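Local coordinates for potential RNA-dependent RNA polymerase (Human picobirnavirus, PDB 5I62), which catalyses RNA-templated RNA synthesis and probably serves both transcription and genome replication of a double-stranded RNA virus, at residues 91-99 and 314-322. Sequence-based numbering, arbitrary orientation.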
loop_
_atom_site.group_PDB
_atom_site.type_symbol
_atom_site.label_atom_id
_atom_site.label_comp_id
_atom_site.label_asym_id
_atom_site.label_seq_id
_atom_site.Cartn_x
_atom_site.Cartn_y
_atom_site.Cartn_z
ATOM N N ASP A 91 -18.408 2.430 3.503
ATOM C CA ASP A 91 -17.060 1.981 3.183
ATOM C C ASP A 91 -16.950 0.471 3.313
ATOM O O ASP A 91 -16.242 -0.173 2.533
ATOM C CB ASP A 91 -16.051 2.672 4.096
ATOM C CG ASP A 91 -16.062 4.178 3.937
ATOM O OD1 ASP A 91 -16.452 4.644 2.843
ATOM O OD2 ASP A 91 -15.677 4.889 4.895
ATOM N N ILE A 92 -17.643 -0.109 4.300
ATOM C CA ILE A 92 -17.667 -1.561 4.461
ATOM C C ILE A 92 -18.511 -2.212 3.378
ATOM O O ILE A 92 -18.081 -3.191 2.758
ATOM C CB ILE A 92 -18.189 -1.953 5.853
ATOM C CG1 ILE A 92 -17.380 -1.284 6.958
ATOM C CG2 ILE A 92 -18.206 -3.491 6.002
ATOM C CD1 ILE A 92 -17.911 -1.640 8.331
ATOM N N ASP A 93 -19.739 -1.699 3.189
ATOM C CA ASP A 93 -20.640 -2.179 2.146
ATOM C C ASP A 93 -19.910 -2.334 0.816
ATOM O O ASP A 93 -20.127 -3.305 0.084
ATOM C CB ASP A 93 -21.815 -1.215 1.962
ATOM C CG ASP A 93 -22.782 -1.201 3.147
ATOM O OD1 ASP A 93 -22.742 -2.132 3.982
ATOM O OD2 ASP A 93 -23.597 -0.245 3.223
ATOM N N SER A 94 -19.052 -1.364 0.488
ATOM C CA SER A 94 -18.353 -1.347 -0.799
ATOM C C SER A 94 -17.610 -2.651 -1.070
ATOM O O SER A 94 -17.608 -3.154 -2.197
ATOM C CB SER A 94 -17.385 -0.163 -0.841
ATOM O OG SER A 94 -16.809 -0.014 -2.134
ATOM N N TYR A 95 -16.989 -3.230 -0.038
ATOM C CA TYR A 95 -16.261 -4.480 -0.238
ATOM C C TYR A 95 -17.180 -5.627 -0.628
ATOM O O TYR A 95 -16.750 -6.562 -1.317
ATOM C CB TYR A 95 -15.474 -4.849 1.019
ATOM C CG TYR A 95 -14.225 -4.035 1.171
ATOM C CD1 TYR A 95 -14.262 -2.763 1.718
ATOM C CD2 TYR A 95 -13.016 -4.511 0.695
ATOM C CE1 TYR A 95 -13.120 -2.004 1.833
ATOM C CE2 TYR A 95 -11.864 -3.759 0.798
ATOM C CZ TYR A 95 -11.924 -2.508 1.365
ATOM O OH TYR A 95 -10.773 -1.768 1.466
ATOM N N TYR A 96 -18.421 -5.610 -0.148
ATOM C CA TYR A 96 -19.368 -6.683 -0.413
ATOM C C TYR A 96 -20.154 -6.435 -1.693
ATOM O O TYR A 96 -20.482 -7.376 -2.412
ATOM C CB TYR A 96 -20.337 -6.830 0.767
ATOM C CG TYR A 96 -19.667 -7.396 1.999
ATOM C CD1 TYR A 96 -19.026 -6.566 2.902
ATOM C CD2 TYR A 96 -19.654 -8.766 2.236
ATOM C CE1 TYR A 96 -18.386 -7.081 4.030
ATOM C CE2 TYR A 96 -19.026 -9.297 3.358
ATOM C CZ TYR A 96 -18.393 -8.452 4.245
ATOM O OH TYR A 96 -17.763 -8.981 5.352
ATOM N N ASP A 97 -20.459 -5.178 -1.978
ATOM C CA ASP A 97 -21.337 -4.849 -3.090
ATOM C C ASP A 97 -20.582 -4.612 -4.395
ATOM O O ASP A 97 -21.155 -4.790 -5.469
ATOM C CB ASP A 97 -22.174 -3.625 -2.721
ATOM C CG ASP A 97 -23.122 -3.900 -1.556
ATOM O OD1 ASP A 97 -23.487 -5.080 -1.339
ATOM O OD2 ASP A 97 -23.472 -2.946 -0.829
ATOM N N SER A 98 -19.306 -4.240 -4.337
ATOM C CA SER A 98 -18.603 -3.870 -5.560
ATOM C C SER A 98 -18.147 -5.065 -6.389
ATOM O O SER A 98 -17.668 -4.868 -7.505
ATOM C CB SER A 98 -17.388 -2.993 -5.244
ATOM O OG SER A 98 -17.771 -1.809 -4.554
ATOM N N ILE A 99 -18.235 -6.293 -5.872
ATOM C CA ILE A 99 -17.740 -7.440 -6.624
ATOM C C ILE A 99 -18.786 -8.050 -7.534
ATOM O O ILE A 99 -18.507 -9.061 -8.188
ATOM C CB ILE A 99 -17.191 -8.542 -5.706
ATOM C CG1 ILE A 99 -18.301 -9.017 -4.753
ATOM C CG2 ILE A 99 -15.955 -8.026 -4.972
ATOM C CD1 ILE A 99 -17.947 -10.221 -3.962
ATOM N N ARG A 314 -19.933 -9.596 10.106
ATOM C CA ARG A 314 -20.563 -9.675 8.800
ATOM C C ARG A 314 -19.945 -10.830 8.027
ATOM O O ARG A 314 -18.745 -11.071 8.144
ATOM C CB ARG A 314 -20.381 -8.351 8.066
ATOM C CG ARG A 314 -21.059 -8.289 6.726
ATOM C CD ARG A 314 -21.071 -6.867 6.234
ATOM N NE ARG A 314 -21.757 -6.799 4.953
ATOM C CZ ARG A 314 -22.077 -5.664 4.354
ATOM N NH1 ARG A 314 -21.777 -4.503 4.931
ATOM N NH2 ARG A 314 -22.684 -5.695 3.180
ATOM N N TYR A 315 -20.763 -11.542 7.238
ATOM C CA TYR A 315 -20.345 -12.728 6.488
ATOM C C TYR A 315 -20.589 -12.535 4.992
ATOM O O TYR A 315 -21.276 -11.604 4.574
ATOM C CB TYR A 315 -21.086 -13.985 6.972
ATOM C CG TYR A 315 -20.926 -14.250 8.460
ATOM C CD1 TYR A 315 -21.721 -13.594 9.396
ATOM C CD2 TYR A 315 -19.964 -15.141 8.922
ATOM C CE1 TYR A 315 -21.565 -13.840 10.778
ATOM C CE2 TYR A 315 -19.793 -15.378 10.288
ATOM C CZ TYR A 315 -20.597 -14.735 11.206
ATOM O OH TYR A 315 -20.403 -14.980 12.559
ATOM N N GLY A 316 -20.019 -13.433 4.190
ATOM C CA GLY A 316 -20.227 -13.448 2.756
ATOM C C GLY A 316 -18.952 -13.113 1.981
ATOM O O GLY A 316 -17.971 -12.598 2.522
ATOM N N ILE A 317 -18.972 -13.415 0.676
ATOM C CA ILE A 317 -17.795 -13.114 -0.138
ATOM C C ILE A 317 -17.688 -11.607 -0.362
ATOM O O ILE A 317 -18.675 -10.864 -0.276
ATOM C CB ILE A 317 -17.805 -13.881 -1.475
ATOM C CG1 ILE A 317 -19.004 -13.478 -2.339
ATOM C CG2 ILE A 317 -17.761 -15.386 -1.230
ATOM C CD1 ILE A 317 -18.889 -13.973 -3.798
ATOM N N HIS A 318 -16.473 -11.146 -0.630
ATOM C CA HIS A 318 -16.221 -9.718 -0.762
ATOM C C HIS A 318 -14.964 -9.529 -1.607
ATOM O O HIS A 318 -14.354 -10.496 -2.071
ATOM C CB HIS A 318 -16.102 -9.060 0.625
ATOM C CG HIS A 318 -15.155 -9.773 1.550
ATOM N ND1 HIS A 318 -13.786 -9.745 1.390
ATOM C CD2 HIS A 318 -15.385 -10.532 2.648
ATOM C CE1 HIS A 318 -13.213 -10.450 2.350
ATOM N NE2 HIS A 318 -14.161 -10.941 3.129
ATOM N N GLY A 319 -14.593 -8.270 -1.823
ATOM C CA GLY A 319 -13.384 -7.969 -2.554
ATOM C C GLY A 319 -12.152 -8.290 -1.718
ATOM O O GLY A 319 -12.216 -8.908 -0.656
ATOM N N MET A 320 -11.001 -7.842 -2.219
ATOM C CA MET A 320 -9.746 -8.075 -1.521
ATOM C C MET A 320 -9.805 -7.517 -0.108
ATOM O O MET A 320 -9.990 -6.315 0.087
ATOM C CB MET A 320 -8.587 -7.442 -2.274
ATOM C CG MET A 320 -7.303 -7.453 -1.484
ATOM S SD MET A 320 -6.700 -9.137 -1.236
ATOM C CE MET A 320 -6.026 -9.452 -2.891
ATOM N N GLY A 321 -9.623 -8.392 0.882
ATOM C CA GLY A 321 -9.519 -7.920 2.250
ATOM C C GLY A 321 -8.217 -7.166 2.416
ATOM O O GLY A 321 -7.164 -7.778 2.600
ATOM N N SER A 322 -8.275 -5.837 2.310
ATOM C CA SER A 322 -7.096 -4.977 2.352
ATOM C C SER A 322 -6.328 -5.178 3.651
ATOM O O SER A 322 -6.711 -4.606 4.677
ATOM C CB SER A 322 -7.506 -3.506 2.212
ATOM O OG SER A 322 -8.605 -3.354 1.314
HETATM O O HOH W 1 -17.364 -11.652 5.140
HETATM O O HOH W 2 -21.113 -10.301 -1.143
HETATM O O HOH W 3 -24.128 -3.895 1.494
#
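The ring of Tyr-96 is sandwiched by residues 314-322. On one face lies the guanidinium of Arg-314, the last residue of its strand, nearly parallel to it (planes 6° apart); on the opposite face His-318 presents CB, and its imidazole turns an edge toward the tyrosine in an offset edge-to-face pair. With CG anti to the backbone N (chi1 -177°), the extended arginine chain runs across the tyrosine face, CD over the ring and the guanidinium beyond it. Asp-93 then fixes the guanidinium's rotation: Arg-314 NH1 donates a nearly straight hydrogen bond (2.7 Å, 166°), part of a salt bridge, to Asp-93 OD1, meeting it nearly along its C-O axis.

The tightly packed part lies around Tyr-95 and Ile-99, where Gly-319 N donates to Tyr-95 O (2.8 Å) and Ile-99 CG2 lies 3.4 Å from Gly-319 N. Beyond it, Tyr-95 OH lies 2.7 Å from Ser-322 OG. The outer side is wetter: waters join Arg-314 NH2 to Asp-97 OD2, Tyr-96 OH to Gly-316 O and, less closely, Tyr-96 O to Ile-317 O. Helix 89-97 thus packs against glycine-rich Gly-319 to Ser-322, consistent with the polymerase motif B loop, Ser-322 bonding Asp-266 of the probable motif A.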